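Local coordinates for putative bacterial transcription regulation protein (Staphylococcus aureus, PDB 3LUR) that probably regulates transcription in response to small effectors, through a domain of the integron-associated effector-binding family, at residues L6-S11 against S94-V99; I17-E22 against A32-R37; P133-Y138 against E151-V156. All coordinates share one frame; numbering follows the deposited sequence. Where two conformers were deposited one is given.

Contact 1 (L6-S11 against S94-V99)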
loop_
_atom_site.group_PDB
_atom_site.type_symbol
_atom_site.label_atom_id
_atom_site.label_comp_id
_atom_site.label_asym_id
_atom_site.label_seq_id
_atom_site.Cartn_x
_atom_site.Cartn_y
_atom_site.Cartn_z
ATOM N N LEU A 6 -14.995 -5.966 4.583
ATOM C CA LEU A 6 -14.242 -7.158 4.243
ATOM C C LEU A 6 -14.216 -7.270 2.733
ATOM O O LEU A 6 -15.244 -7.097 2.052
ATOM C CB LEU A 6 -14.867 -8.409 4.857
ATOM C CG LEU A 6 -14.840 -8.461 6.375
ATOM C CD1 LEU A 6 -15.698 -9.637 6.894
ATOM C CD2 LEU A 6 -13.376 -8.568 6.835
ATOM N N GLN A 7 -13.036 -7.520 2.191
ATOM C CA GLN A 7 -12.870 -7.702 0.771
ATOM C C GLN A 7 -11.911 -8.865 0.602
ATOM O O GLN A 7 -11.246 -9.270 1.555
ATOM C CB GLN A 7 -12.274 -6.455 0.108
ATOM C CG GLN A 7 -13.114 -5.197 0.206
ATOM C CD GLN A 7 -14.452 -5.304 -0.526
ATOM O OE1 GLN A 7 -14.697 -6.263 -1.262
ATOM N NE2 GLN A 7 -15.331 -4.320 -0.307
ATOM N N GLN A 8 -11.876 -9.445 -0.581
ATOM C CA GLN A 8 -10.934 -10.501 -0.853
ATOM C C GLN A 8 -10.318 -10.315 -2.209
ATOM O O GLN A 8 -10.982 -9.864 -3.132
ATOM C CB GLN A 8 -11.590 -11.866 -0.726
ATOM C CG GLN A 8 -12.702 -12.153 -1.647
ATOM C CD GLN A 8 -13.261 -13.532 -1.395
ATOM O OE1 GLN A 8 -13.597 -13.867 -0.264
ATOM N NE2 GLN A 8 -13.358 -14.345 -2.443
ATOM N N LEU A 9 -9.032 -10.633 -2.316
ATOM C CA LEU A 9 -8.323 -10.538 -3.575
ATOM C C LEU A 9 -7.711 -11.892 -3.986
ATOM O O LEU A 9 -7.244 -12.668 -3.138
ATOM C CB LEU A 9 -7.199 -9.519 -3.474
ATOM C CG LEU A 9 -7.525 -8.056 -3.196
ATOM C CD1 LEU A 9 -6.206 -7.314 -3.122
ATOM C CD2 LEU A 9 -8.452 -7.469 -4.272
ATOM N N ALA A 10 -7.732 -12.162 -5.285
ATOM C CA ALA A 10 -6.986 -13.257 -5.867
ATOM C C ALA A 10 -5.511 -12.844 -5.799
ATOM O O ALA A 10 -5.188 -11.712 -5.405
ATOM C CB ALA A 10 -7.384 -13.457 -7.293
ATOM N N SER A 11 -4.611 -13.729 -6.182
ATOM C CA SER A 11 -3.215 -13.355 -6.179
ATOM C C SER A 11 -3.020 -12.337 -7.283
ATOM O O SER A 11 -3.577 -12.471 -8.368
ATOM C CB SER A 11 -2.295 -14.549 -6.374
ATOM O OG SER A 11 -2.396 -15.426 -5.259
ATOM N N SER A 94 -3.044 -14.215 -2.606
ATOM C CA SER A 94 -4.465 -14.012 -2.310
ATOM C C SER A 94 -4.733 -13.948 -0.826
ATOM O O SER A 94 -4.167 -14.729 -0.042
ATOM C CB SER A 94 -5.320 -15.140 -2.881
ATOM O OG SER A 94 -5.001 -16.365 -2.280
ATOM N N SER A 95 -5.667 -13.097 -0.459
ATOM C CA SER A 95 -6.016 -12.932 0.936
ATOM C C SER A 95 -7.323 -12.224 1.080
ATOM O O SER A 95 -7.779 -11.512 0.153
ATOM C CB SER A 95 -4.939 -12.104 1.657
ATOM O OG SER A 95 -5.208 -12.030 3.044
ATOM N N LYS A 96 -7.927 -12.424 2.235
ATOM C CA LYS A 96 -9.022 -11.589 2.682
ATOM C C LYS A 96 -8.386 -10.379 3.363
ATOM O O LYS A 96 -7.231 -10.437 3.845
ATOM C CB LYS A 96 -9.951 -12.320 3.647
ATOM C CG LYS A 96 -10.820 -13.402 3.012
ATOM C CD LYS A 96 -11.750 -14.006 4.075
ATOM C CE LYS A 96 -12.710 -15.033 3.482
ATOM N NZ LYS A 96 -13.522 -15.694 4.544
ATOM N N TYR A 97 -9.133 -9.283 3.389
ATOM C CA TYR A 97 -8.654 -8.038 3.929
ATOM C C TYR A 97 -9.737 -7.315 4.680
ATOM O O TYR A 97 -10.931 -7.484 4.391
ATOM C CB TYR A 97 -8.221 -7.077 2.792
ATOM C CG TYR A 97 -6.999 -7.503 2.005
ATOM C CD1 TYR A 97 -7.100 -8.366 0.930
ATOM C CD2 TYR A 97 -5.756 -7.040 2.350
ATOM C CE1 TYR A 97 -5.955 -8.760 0.221
ATOM C CE2 TYR A 97 -4.639 -7.396 1.670
ATOM C CZ TYR A 97 -4.722 -8.251 0.614
ATOM O OH TYR A 97 -3.567 -8.575 -0.005
HETATM N N MSE A 98 -9.305 -6.535 5.678
HETATM C CA MSE A 98 -10.142 -5.514 6.261
HETATM C C MSE A 98 -9.709 -4.250 5.537
HETATM O O MSE A 98 -8.510 -3.961 5.451
HETATM C CB MSE A 98 -9.920 -5.375 7.759
HETATM C CG MSE A 98 -10.294 -6.595 8.540
HETATM SE SE MSE A 98 -9.834 -6.304 10.429
HETATM C CE MSE A 98 -7.915 -6.198 10.221
ATOM N N VAL A 99 -10.664 -3.527 4.970
ATOM C CA VAL A 99 -10.373 -2.322 4.217
ATOM C C VAL A 99 -10.922 -1.095 4.915
ATOM O O VAL A 99 -12.139 -0.983 5.129
ATOM C CB VAL A 99 -10.921 -2.392 2.803
ATOM C CG1 VAL A 99 -10.514 -1.098 1.998
ATOM C CG2 VAL A 99 -10.425 -3.637 2.117
#

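Contact 2 (I17-E22 against A32-R37). With EDO (1,2-ethanediol), chain F.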
loop_
_atom_site.group_PDB
_atom_site.type_symbol
_atom_site.label_atom_id
_atom_site.label_comp_id
_atom_site.label_asym_id
_atom_site.label_seq_id
_atom_site.Cartn_x
_atom_site.Cartn_y
_atom_site.Cartn_z
ATOM N N ILE A 17 8.450 -0.217 -7.632
ATOM C CA ILE A 17 9.762 0.054 -7.083
ATOM C C ILE A 17 9.688 -0.012 -5.578
ATOM O O ILE A 17 8.779 0.554 -4.973
ATOM C CB ILE A 17 10.278 1.461 -7.504
ATOM C CG1 ILE A 17 10.359 1.578 -9.026
ATOM C CG2 ILE A 17 11.657 1.702 -6.935
ATOM C CD1 ILE A 17 11.421 0.616 -9.644
ATOM N N LYS A 18 10.689 -0.654 -4.982
ATOM C CA LYS A 18 10.708 -0.861 -3.550
ATOM C C LYS A 18 11.880 -0.136 -2.898
ATOM O O LYS A 18 12.955 -0.065 -3.454
ATOM C CB LYS A 18 10.795 -2.368 -3.240
ATOM C CG LYS A 18 10.659 -2.707 -1.762
ATOM C CD LYS A 18 10.650 -4.222 -1.494
ATOM C CE LYS A 18 12.029 -4.819 -1.318
ATOM N NZ LYS A 18 11.931 -6.154 -0.633
ATOM N N GLU A 19 11.632 0.411 -1.710
ATOM C CA GLU A 19 12.689 1.006 -0.872
ATOM C C GLU A 19 12.578 0.321 0.486
ATOM O O GLU A 19 11.486 0.015 0.915
ATOM C CB GLU A 19 12.550 2.513 -0.741
ATOM C CG GLU A 19 13.024 3.230 -1.977
ATOM C CD GLU A 19 13.178 4.739 -1.793
ATOM O OE1 GLU A 19 12.768 5.297 -0.739
ATOM O OE2 GLU A 19 13.694 5.367 -2.729
ATOM N N THR A 20 13.710 0.049 1.125
ATOM C CA THR A 20 13.700 -0.634 2.402
ATOM C C THR A 20 14.259 0.310 3.435
ATOM O O THR A 20 15.282 0.961 3.212
ATOM C CB THR A 20 14.510 -1.940 2.349
ATOM O OG1 THR A 20 13.958 -2.793 1.348
ATOM C CG2 THR A 20 14.502 -2.683 3.720
ATOM N N TYR A 21 13.556 0.396 4.555
ATOM C CA TYR A 21 13.948 1.252 5.644
ATOM C C TYR A 21 14.229 0.420 6.887
ATOM O O TYR A 21 13.799 -0.747 6.990
ATOM C CB TYR A 21 12.836 2.235 5.904
ATOM C CG TYR A 21 12.365 2.893 4.634
ATOM C CD1 TYR A 21 13.141 3.837 4.003
ATOM C CD2 TYR A 21 11.128 2.569 4.072
ATOM C CE1 TYR A 21 12.709 4.455 2.834
ATOM C CE2 TYR A 21 10.691 3.177 2.926
ATOM C CZ TYR A 21 11.492 4.121 2.311
ATOM O OH TYR A 21 11.064 4.738 1.166
ATOM N N GLU A 22 14.940 1.036 7.822
ATOM C CA GLU A 22 15.391 0.366 9.051
ATOM C C GLU A 22 14.251 -0.225 9.878
ATOM O O GLU A 22 14.392 -1.300 10.466
ATOM C CB GLU A 22 16.241 1.333 9.902
ATOM N N ALA A 32 7.019 9.946 1.942
ATOM C CA ALA A 32 6.566 11.075 1.131
ATOM C C ALA A 32 7.626 11.430 0.079
ATOM O O ALA A 32 7.308 11.663 -1.075
ATOM C CB ALA A 32 6.266 12.295 2.003
ATOM N N GLY A 33 8.885 11.452 0.502
ATOM C CA GLY A 33 9.986 11.760 -0.372
ATOM C C GLY A 33 10.134 10.738 -1.490
ATOM O O GLY A 33 10.507 11.086 -2.605
ATOM N N PHE A 34 9.871 9.473 -1.173
ATOM C CA PHE A 34 9.945 8.412 -2.158
ATOM C C PHE A 34 8.889 8.639 -3.234
ATOM O O PHE A 34 9.193 8.533 -4.433
ATOM C CB PHE A 34 9.807 7.063 -1.439
ATOM C CG PHE A 34 9.792 5.865 -2.337
ATOM C CD1 PHE A 34 10.481 5.842 -3.528
ATOM C CD2 PHE A 34 9.186 4.687 -1.894
ATOM C CE1 PHE A 34 10.470 4.697 -4.333
ATOM C CE2 PHE A 34 9.187 3.556 -2.667
ATOM C CZ PHE A 34 9.833 3.549 -3.885
ATOM N N TRP A 35 7.653 8.978 -2.823
ATOM C CA TRP A 35 6.622 9.329 -3.790
ATOM C C TRP A 35 7.046 10.547 -4.620
ATOM O O TRP A 35 6.858 10.574 -5.841
ATOM C CB TRP A 35 5.289 9.655 -3.090
ATOM C CG TRP A 35 4.517 8.488 -2.688
ATOM C CD1 TRP A 35 4.454 7.938 -1.450
ATOM C CD2 TRP A 35 3.658 7.705 -3.519
ATOM N NE1 TRP A 35 3.617 6.869 -1.452
ATOM C CE2 TRP A 35 3.098 6.705 -2.702
ATOM C CE3 TRP A 35 3.312 7.747 -4.872
ATOM C CZ2 TRP A 35 2.227 5.744 -3.195
ATOM C CZ3 TRP A 35 2.428 6.804 -5.355
ATOM C CH2 TRP A 35 1.907 5.808 -4.518
ATOM N N GLN A 36 7.616 11.558 -3.955
ATOM C CA GLN A 36 8.048 12.774 -4.657
ATOM C C GLN A 36 9.079 12.432 -5.751
ATOM O O GLN A 36 8.980 12.902 -6.900
ATOM C CB GLN A 36 8.639 13.800 -3.670
ATOM C CG GLN A 36 9.086 15.100 -4.316
ATOM C CD GLN A 36 9.584 16.153 -3.313
ATOM O OE1 GLN A 36 9.644 15.916 -2.101
ATOM N NE2 GLN A 36 9.955 17.316 -3.830
ATOM N N ARG A 37 10.064 11.624 -5.391
ATOM C CA ARG A 37 11.100 11.210 -6.343
ATOM C C ARG A 37 10.501 10.413 -7.514
ATOM O O ARG A 37 10.813 10.690 -8.647
ATOM C CB ARG A 37 12.224 10.442 -5.631
ATOM C CG ARG A 37 13.081 11.369 -4.746
ATOM C CD ARG A 37 14.186 10.678 -3.976
ATOM N NE ARG A 37 13.745 10.030 -2.741
ATOM C CZ ARG A 37 13.509 8.725 -2.588
ATOM N NH1 ARG A 37 13.632 7.870 -3.603
ATOM N NH2 ARG A 37 13.153 8.262 -1.390
HETATM C C1 EDO F . 12.637 6.952 -6.866
HETATM O O1 EDO F . 13.914 7.517 -6.509
HETATM C C2 EDO F . 12.841 5.608 -7.542
HETATM O O2 EDO F . 13.836 5.740 -8.556
#

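Contact 3 (P133-Y138 against E151-V156). With EDO (1,2-ethanediol), chain H.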
loop_
_atom_site.group_PDB
_atom_site.type_symbol
_atom_site.label_atom_id
_atom_site.label_comp_id
_atom_site.label_asym_id
_atom_site.label_seq_id
_atom_site.Cartn_x
_atom_site.Cartn_y
_atom_site.Cartn_z
ATOM N N PRO A 133 2.010 -8.626 3.438
ATOM C CA PRO A 133 2.018 -7.210 3.081
ATOM C C PRO A 133 0.648 -6.552 3.200
ATOM O O PRO A 133 -0.373 -7.208 3.052
ATOM C CB PRO A 133 2.527 -7.225 1.636
ATOM C CG PRO A 133 3.331 -8.450 1.530
ATOM C CD PRO A 133 2.575 -9.458 2.362
ATOM N N PHE A 134 0.643 -5.254 3.511
ATOM C CA PHE A 134 -0.579 -4.489 3.599
ATOM C C PHE A 134 -0.374 -3.222 2.770
ATOM O O PHE A 134 0.753 -2.844 2.511
ATOM C CB PHE A 134 -0.947 -4.178 5.061
ATOM C CG PHE A 134 0.131 -3.482 5.848
ATOM C CD1 PHE A 134 1.163 -4.214 6.456
ATOM C CD2 PHE A 134 0.087 -2.094 6.029
ATOM C CE1 PHE A 134 2.154 -3.570 7.220
ATOM C CE2 PHE A 134 1.087 -1.441 6.786
ATOM C CZ PHE A 134 2.119 -2.183 7.369
ATOM N N PHE A 135 -1.445 -2.594 2.329
ATOM C CA PHE A 135 -1.257 -1.464 1.425
ATOM C C PHE A 135 -2.228 -0.321 1.548
ATOM O O PHE A 135 -3.354 -0.474 2.015
ATOM C CB PHE A 135 -1.180 -1.961 -0.044
ATOM C CG PHE A 135 -2.405 -2.703 -0.541
ATOM C CD1 PHE A 135 -2.506 -4.077 -0.399
ATOM C CD2 PHE A 135 -3.427 -2.022 -1.211
ATOM C CE1 PHE A 135 -3.602 -4.761 -0.882
ATOM C CE2 PHE A 135 -4.522 -2.702 -1.717
ATOM C CZ PHE A 135 -4.625 -4.072 -1.537
ATOM N N GLU A 136 -1.748 0.833 1.091
ATOM C CA GLU A 136 -2.538 2.021 0.898
ATOM C C GLU A 136 -2.898 1.997 -0.579
ATOM O O GLU A 136 -2.049 1.698 -1.414
ATOM C CB GLU A 136 -1.672 3.255 1.189
ATOM C CG GLU A 136 -1.080 3.261 2.570
ATOM C CD GLU A 136 0.241 4.002 2.677
ATOM O OE1 GLU A 136 0.674 4.701 1.736
ATOM O OE2 GLU A 136 0.854 3.878 3.731
ATOM N N LEU A 137 -4.125 2.328 -0.913
ATOM C CA LEU A 137 -4.530 2.361 -2.302
ATOM C C LEU A 137 -5.039 3.762 -2.603
ATOM O O LEU A 137 -6.003 4.263 -1.958
ATOM C CB LEU A 137 -5.582 1.295 -2.591
ATOM C CG LEU A 137 -6.102 1.191 -4.035
ATOM C CD1 LEU A 137 -4.957 0.747 -4.995
ATOM C CD2 LEU A 137 -7.320 0.274 -4.153
ATOM N N TYR A 138 -4.406 4.382 -3.601
ATOM C CA TYR A 138 -4.678 5.787 -3.992
ATOM C C TYR A 138 -5.375 5.940 -5.344
ATOM O O TYR A 138 -4.796 5.680 -6.386
ATOM C CB TYR A 138 -3.363 6.564 -4.037
ATOM C CG TYR A 138 -2.633 6.623 -2.717
ATOM C CD1 TYR A 138 -2.969 7.564 -1.765
ATOM C CD2 TYR A 138 -1.606 5.742 -2.421
ATOM C CE1 TYR A 138 -2.306 7.620 -0.562
ATOM C CE2 TYR A 138 -0.950 5.781 -1.239
ATOM C CZ TYR A 138 -1.313 6.716 -0.294
ATOM O OH TYR A 138 -0.651 6.745 0.913
ATOM N N GLU A 151 -7.637 4.231 0.721
ATOM C CA GLU A 151 -8.010 2.961 1.326
ATOM C C GLU A 151 -6.815 2.305 1.931
ATOM O O GLU A 151 -5.723 2.330 1.370
ATOM C CB GLU A 151 -8.649 2.024 0.314
ATOM C CG GLU A 151 -9.981 2.480 -0.174
ATOM C CD GLU A 151 -10.637 1.490 -1.125
ATOM O OE1 GLU A 151 -9.947 0.593 -1.654
ATOM O OE2 GLU A 151 -11.845 1.668 -1.393
ATOM N N ILE A 152 -7.023 1.670 3.072
ATOM C CA ILE A 152 -5.958 0.931 3.739
ATOM C C ILE A 152 -6.435 -0.534 3.810
ATOM O O ILE A 152 -7.469 -0.839 4.422
ATOM C CB ILE A 152 -5.653 1.485 5.147
ATOM C CG1 ILE A 152 -4.914 2.823 5.037
ATOM C CG2 ILE A 152 -4.788 0.473 5.963
ATOM C CD1 ILE A 152 -4.768 3.592 6.366
ATOM N N TRP A 153 -5.665 -1.416 3.209
ATOM C CA TRP A 153 -6.026 -2.826 3.095
ATOM C C TRP A 153 -5.110 -3.634 3.972
ATOM O O TRP A 153 -3.918 -3.748 3.685
ATOM C CB TRP A 153 -5.853 -3.275 1.653
ATOM C CG TRP A 153 -6.818 -2.723 0.684
ATOM C CD1 TRP A 153 -6.965 -1.417 0.306
ATOM C CD2 TRP A 153 -7.724 -3.477 -0.121
ATOM N NE1 TRP A 153 -7.951 -1.307 -0.646
ATOM C CE2 TRP A 153 -8.419 -2.559 -0.944
ATOM C CE3 TRP A 153 -8.024 -4.827 -0.215
ATOM C CZ2 TRP A 153 -9.420 -2.965 -1.846
ATOM C CZ3 TRP A 153 -8.998 -5.238 -1.127
ATOM C CH2 TRP A 153 -9.680 -4.300 -1.932
HETATM N N MSE A 154 -5.689 -4.265 4.984
HETATM C CA MSE A 154 -4.948 -5.048 5.952
HETATM C C MSE A 154 -5.374 -6.511 5.826
HETATM O O MSE A 154 -6.559 -6.831 5.979
HETATM C CB MSE A 154 -5.267 -4.575 7.379
HETATM C CG MSE A 154 -5.097 -3.124 7.582
HETATM SE SE MSE A 154 -3.242 -2.525 7.323
HETATM C CE MSE A 154 -2.357 -3.483 8.696
ATOM N N PRO A 155 -4.408 -7.405 5.574
ATOM C CA PRO A 155 -4.727 -8.823 5.368
ATOM C C PRO A 155 -5.149 -9.552 6.633
ATOM O O PRO A 155 -4.616 -9.295 7.729
ATOM C CB PRO A 155 -3.426 -9.385 4.822
ATOM C CG PRO A 155 -2.396 -8.539 5.383
ATOM C CD PRO A 155 -2.960 -7.162 5.448
ATOM N N VAL A 156 -6.156 -10.402 6.503
ATOM C CA VAL A 156 -6.647 -11.154 7.645
ATOM C C VAL A 156 -6.846 -12.590 7.244
ATOM O O VAL A 156 -6.911 -12.927 6.040
ATOM C CB VAL A 156 -7.965 -10.583 8.191
ATOM C CG1 VAL A 156 -7.747 -9.171 8.766
ATOM C CG2 VAL A 156 -9.032 -10.534 7.113
HETATM C C1 EDO H . -4.643 7.348 -10.430
HETATM O O1 EDO H . -4.096 6.930 -9.165
HETATM C C2 EDO H . -5.865 6.488 -10.777
HETATM O O2 EDO H . -5.474 5.155 -11.130
#

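Contact 1 (L6-S11 against S94-V99)
Gln7 and Tyr97 face each other as an antiparallel hydrogen-bonded pair, Gln7 N reaching Tyr97 O at 3.0 Å and Tyr97 N returning to Gln7 O at 2.8 Å. Two residues on, Leu9 and Ser95 form a second such pair, in which the bond from Leu9 N to Ser95 O is nearly straight (174° at the hydrogen). Beyond the paired strands the two segments are still joined by a side chain: Ser94 N donates to Ser11 OG at 3.0 Å. Between the paired amides, CA-H...O contacts fill in, among them Leu6 CA to Tyr97 O at 3.3 Å.

These bonds join the beginning of strand 5-21 to strand 88-103. In the order of the six-stranded antiparallel sheet these are its first and last members, so the pairing closes the sheet into a barrel in this member of the integron-associated effector-binding family, which belongs to the SHS2 clan.

Apolar contacts divide between the two faces. On the face of Leu9 and Tyr97, the leucine crosses the tyrosine at about a right angle, its CD1 lying 3.7 Å from Tyr97 CE1; Trp153 of strand 149-156 meets the same ring edge-to-face. Nearby, the bend in Gln7 at chi2 (-64°) turns the amide aside, and the aliphatic CG rests 3.6 Å from Val99 CG2. On the other face Leu6 and Met98, a selenomethionine, run side by side, with Leu6 CD2 4.0 Å from Met98 CG. Gln8 and the extended Lys96 likewise lie alongside each other.

Among polar side chains, Ser95 OG donates to Lys96 O and is also hydrogen-bonded to Lys130 NZ.

Contact 2 (I17-E22 against A32-R37)
Glu19 reaches from its strand across the face of Phe34 to the guanidinium of Arg37, approaching the phenyl ring from the opposite direction. Its CG sits 3.7 Å above the ring centroid, only 10° off the normal, a CH-pi contact. Farther out the carboxylate stacks on the same ring, the two planes 10° apart, with Glu19 CD displaced toward the rim.

The carboxylate also lies nearly coplanar with the guanidinium of Arg37, which meets it end-on. Arg37 NH1 bonds Glu19 OE2 at 2.7 Å, while Arg37 NH2 reaches the syn lone pair of Glu19 OE1 at 3.1 Å. A sharp bend in the arginine at chi3 (-81°) turns its flat end back beside the helix, with Phe34 CA over one guanidinium face. Tyr21 OH takes the anti lone pair of Glu19 OE1 at 2.6 Å. Two donors therefore grip this oxygen and should restrict rotation of the carboxylate.

The strand 5-21 and helix 24-41 follow one another in the chain and run roughly antiparallel here, so the salt bridge and ring pack the helix onto the beta barrel. Phe34 CG stands anti to the backbone N, directing the ring at the strand, where Ile17 O lies at its edge, 3.4 Å from Phe34 CZ. Ile17 CG2 crosses the same end obliquely, and Tyr72 and Ile74 of strand 70-77 add further packing to the phenyl. A 1,2-ethanediol, probably from the crystallisation liquor, brings its O1 to the edge of the guanidinium, near its plane, where this atom accepts a bond from Arg37 NH1 at 2.9 Å; Glu41 OE1 also bonds this molecule.

Contact 3 (P133-Y138 against E151-V156)
Phe135 lies over the indole of Trp153 in an offset stack, the phenyl and the five-membered ring having centroids 4.3 Å apart and planes inclined by 16°. The offset brings Trp153 CB over the centre of the phenyl, 3.6 Å from its centroid, while Phe135 CE2 rests 3.3 Å from Trp153 CG. Phe135 takes the position with CG between N and the carbonyl carbon (chi1 60°), which leans its ring across to the neighbouring strand.

Beside the stack, Leu137 runs alongside Trp153, and Trp153 NE1 donates to Glu151 OE1 at 2.9 Å, a bond that ties down the indole's polar edge. On the other face of the sheet, Phe134 meets the selenomethionine Met154 in a Met-aromatic contact. In the conformer described, one of two deposited, the chain of Met154, bent at chi2 and chi3, curls its methyl CE over the ring, with SE oblique to it and 3.6 Å from Phe134 CD2.

The backbone sets this register as a beta hairpin: Trp153 N bonds Phe135 O at 2.8 Å, Leu137 N bonds Glu151 O at 2.8 Å, and reciprocal bonds complete both pairs.

Strand 134-138 is flanked by strand 58-64, which contributes Leu59 against Phe135 and Leu137, and strand 149-156 by strand 88-103, where Val99 and Tyr97 meet Trp153. Helix 108-124 covers the face of Glu136, Ile152 and Met154.

From the N terminus, the chain enters contact 1 at once, but the partner of 6-11 comes only at 94-99, so this pairing closes a long loop that contains the short one of contact 2. Strand 5-21 serves both: its beginning meets strand 88-103, its end receives helix 24-41, with the centres of the two contacts about 25 Å apart on opposite sides of the chain's centre. Contact 3 follows in series as a hairpin beyond both. It adjoins contact 1 through strand 88-103, where Met98 N lies 2.8 Å from Met154 O, a probable hydrogen bond, and touches contact 2 where Trp35 packs on Tyr138. All three reach the same barrel sheet.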